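Local coordinates for protein CDP-archaeol synthase (Aeropyrum pernix K1, PDB 5GUF) that catalyses the transfer of a cytidylyl group from CTP to an unsaturated archaeal ether lipid phosphate, giving CDP-archaeol and diphosphate in the membrane, at residues E16-I19 / L20-A24. Residues are numbered along the deposited sequence; the frame is centred on the assembly and turned at random.
Sequences EAII and LMLPA. With MG (magnesium ion), chain D.
I18 and L22, one turn apart on helix 14-29, meet through their branches: CG2 of I18 lies 3.8 Å from CD1 of L22, the two side chains running at a slant to each other. I18 CG2 stands anti to the backbone N and beside its own carbonyl carbon, which sends this methyl toward the following turn. L22 also drapes over the I18 carbonyl, its CG 3.1 Å from I18 O.

The helix, part of a predicted transmembrane segment, is kinked at P23. Upstream, the i to i+4 bonds are regular: L20 N reaches E16 O at 3.0 Å in a nearly straight bond. M21 N reaches A17 O at 2.9 Å with more bend. The next, from L22 N to I18 O, is already weak at 124°. At P23 the series breaks, because the ring nitrogen carries no hydrogen; the ring instead sets its CD 3.6 Å from I19 O. A24 N turns back to M21 O in a weak bond.

L20 and P23 pack on helix 84-109 through I92 and S89, while A17, L20 and M21 meet W141 of the short strand 140-141. At the other end, E16 extends its chain away from this core, with CG anti to the backbone N (chi1 172°), and delivers its carboxylate to a magnesium ion also bound by the carboxylates of D8 and D12 and the backbone O of R10. The E16 carboxylate binds in an uneven bidentate fashion, OE2 at 2.2 Å and OE1 at 2.7 Å from the magnesium.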
ATOM      1  N   GLU A  16      -7.040 -19.770  -6.448  1.00 31.25           N
ATOM      2  CA  GLU A  16      -7.906 -20.012  -5.300  1.00 31.94           C
ATOM      3  C   GLU A  16      -8.188 -18.711  -4.554  1.00 31.75           C
ATOM      4  O   GLU A  16      -9.323 -18.458  -4.135  1.00 31.70           O
ATOM      5  CB  GLU A  16      -7.252 -21.079  -4.404  1.00 32.10           C
ATOM      6  CG  GLU A  16      -7.883 -21.357  -3.036  1.00 34.76           C
ATOM      7  CD  GLU A  16      -7.229 -22.569  -2.324  1.00 39.21           C
ATOM      8  OE1 GLU A  16      -7.954 -23.461  -1.822  1.00 33.19           O
ATOM      9  OE2 GLU A  16      -5.981 -22.636  -2.284  1.00 32.06           O
ATOM     10  N   ALA A  17      -7.179 -17.848  -4.422  1.00 32.54           N
ATOM     11  CA  ALA A  17      -7.423 -16.522  -3.864  1.00 31.11           C
ATOM     12  C   ALA A  17      -8.376 -15.733  -4.745  1.00 31.49           C
ATOM     13  O   ALA A  17      -9.238 -15.001  -4.248  1.00 33.12           O
ATOM     14  CB  ALA A  17      -6.106 -15.761  -3.703  1.00 28.92           C
ATOM     15  N   ILE A  18      -8.238 -15.869  -6.062  1.00 33.29           N
ATOM     16  CA  ILE A  18      -9.082 -15.079  -6.945  1.00 33.16           C
ATOM     17  C   ILE A  18     -10.524 -15.548  -6.847  1.00 36.52           C
ATOM     18  O   ILE A  18     -11.448 -14.727  -6.853  1.00 35.20           O
ATOM     19  CB  ILE A  18      -8.530 -15.130  -8.377  1.00 38.94           C
ATOM     20  CG1 ILE A  18      -7.348 -14.160  -8.501  1.00 33.07           C
ATOM     21  CG2 ILE A  18      -9.618 -14.817  -9.388  1.00 38.33           C
ATOM     22  CD1 ILE A  18      -6.462 -14.428  -9.700  1.00 36.28           C
ATOM     23  N   ILE A  19     -10.743 -16.856  -6.678  1.00 31.91           N
ATOM     24  CA  ILE A  19     -12.108 -17.348  -6.513  1.00 30.22           C
ATOM     25  C   ILE A  19     -12.695 -16.857  -5.200  1.00 28.46           C
ATOM     26  O   ILE A  19     -13.834 -16.381  -5.141  1.00 30.22           O
ATOM     27  CB  ILE A  19     -12.149 -18.882  -6.599  1.00 32.05           C
ATOM     28  CG1 ILE A  19     -11.690 -19.350  -7.965  1.00 33.80           C
ATOM     29  CG2 ILE A  19     -13.555 -19.402  -6.299  1.00 34.90           C
ATOM     30  CD1 ILE A  19     -11.769 -20.850  -8.106  1.00 42.34           C
ATOM     31  N   LEU A  20     -11.933 -16.986  -4.119  1.00 36.92           N
ATOM     32  CA  LEU A  20     -12.435 -16.543  -2.827  1.00 41.35           C
ATOM     33  C   LEU A  20     -12.738 -15.045  -2.834  1.00 32.27           C
ATOM     34  O   LEU A  20     -13.743 -14.601  -2.264  1.00 35.45           O
ATOM     35  CB  LEU A  20     -11.421 -16.904  -1.742  1.00 36.49           C
ATOM     36  CG  LEU A  20     -11.802 -16.597  -0.298  1.00 30.05           C
ATOM     37  CD1 LEU A  20     -12.985 -17.458   0.153  1.00 32.24           C
ATOM     38  CD2 LEU A  20     -10.583 -16.839   0.570  1.00 30.77           C
ATOM     39  N   MET A  21     -11.905 -14.257  -3.503  1.00 33.32           N
ATOM     40  CA  MET A  21     -12.000 -12.804  -3.443  1.00 33.70           C
ATOM     41  C   MET A  21     -12.932 -12.183  -4.481  1.00 37.69           C
ATOM     42  O   MET A  21     -13.263 -10.995  -4.350  1.00 38.16           O
ATOM     43  CB  MET A  21     -10.616 -12.193  -3.612  1.00 33.44           C
ATOM     44  CG  MET A  21      -9.728 -12.344  -2.394  1.00 43.26           C
ATOM     45  SD  MET A  21     -10.282 -11.282  -1.035  1.00 54.40           S
ATOM     46  CE  MET A  21     -10.823 -12.519   0.142  1.00 38.94           C
ATOM     47  N   LEU A  22     -13.347 -12.928  -5.509  1.00 36.68           N
ATOM     48  CA  LEU A  22     -14.165 -12.321  -6.558  1.00 35.32           C
ATOM     49  C   LEU A  22     -15.467 -11.722  -6.033  1.00 34.02           C
ATOM     50  O   LEU A  22     -15.895 -10.690  -6.569  1.00 33.78           O
ATOM     51  CB  LEU A  22     -14.424 -13.337  -7.682  1.00 43.51           C
ATOM     52  CG  LEU A  22     -13.401 -13.278  -8.834  1.00 46.68           C
ATOM     53  CD1 LEU A  22     -13.406 -14.554  -9.668  1.00 49.99           C
ATOM     54  CD2 LEU A  22     -13.629 -12.070  -9.732  1.00 46.67           C
ATOM     55  N   PRO A  23     -16.135 -12.283  -5.026  1.00 35.94           N
ATOM     56  CA  PRO A  23     -17.282 -11.557  -4.448  1.00 31.10           C
ATOM     57  C   PRO A  23     -16.918 -10.195  -3.886  1.00 36.98           C
ATOM     58  O   PRO A  23     -17.701  -9.249  -4.023  1.00 36.60           O
ATOM     59  CB  PRO A  23     -17.777 -12.513  -3.352  1.00 32.66           C
ATOM     60  CG  PRO A  23     -17.444 -13.865  -3.904  1.00 37.02           C
ATOM     61  CD  PRO A  23     -16.134 -13.707  -4.644  1.00 31.65           C
ATOM     62  N   ALA A  24     -15.752 -10.069  -3.248  1.00 41.16           N
ATOM     63  CA  ALA A  24     -15.315  -8.774  -2.725  1.00 33.50           C
ATOM     64  C   ALA A  24     -15.020  -7.794  -3.858  1.00 30.86           C
ATOM     65  O   ALA A  24     -15.434  -6.631  -3.811  1.00 32.52           O
ATOM     66  CB  ALA A  24     -14.077  -8.966  -1.844  1.00 26.45           C
TER
HETATM   67 MG    MG D 203      -5.554 -24.328  -0.884  1.00 18.53          MG
HETATM   68  O   HOH W   1      -4.041 -26.159  -0.033  1.00 31.17           O
HETATM   69  O   HOH W   2      -5.093 -25.318  -2.303  1.00 41.24           O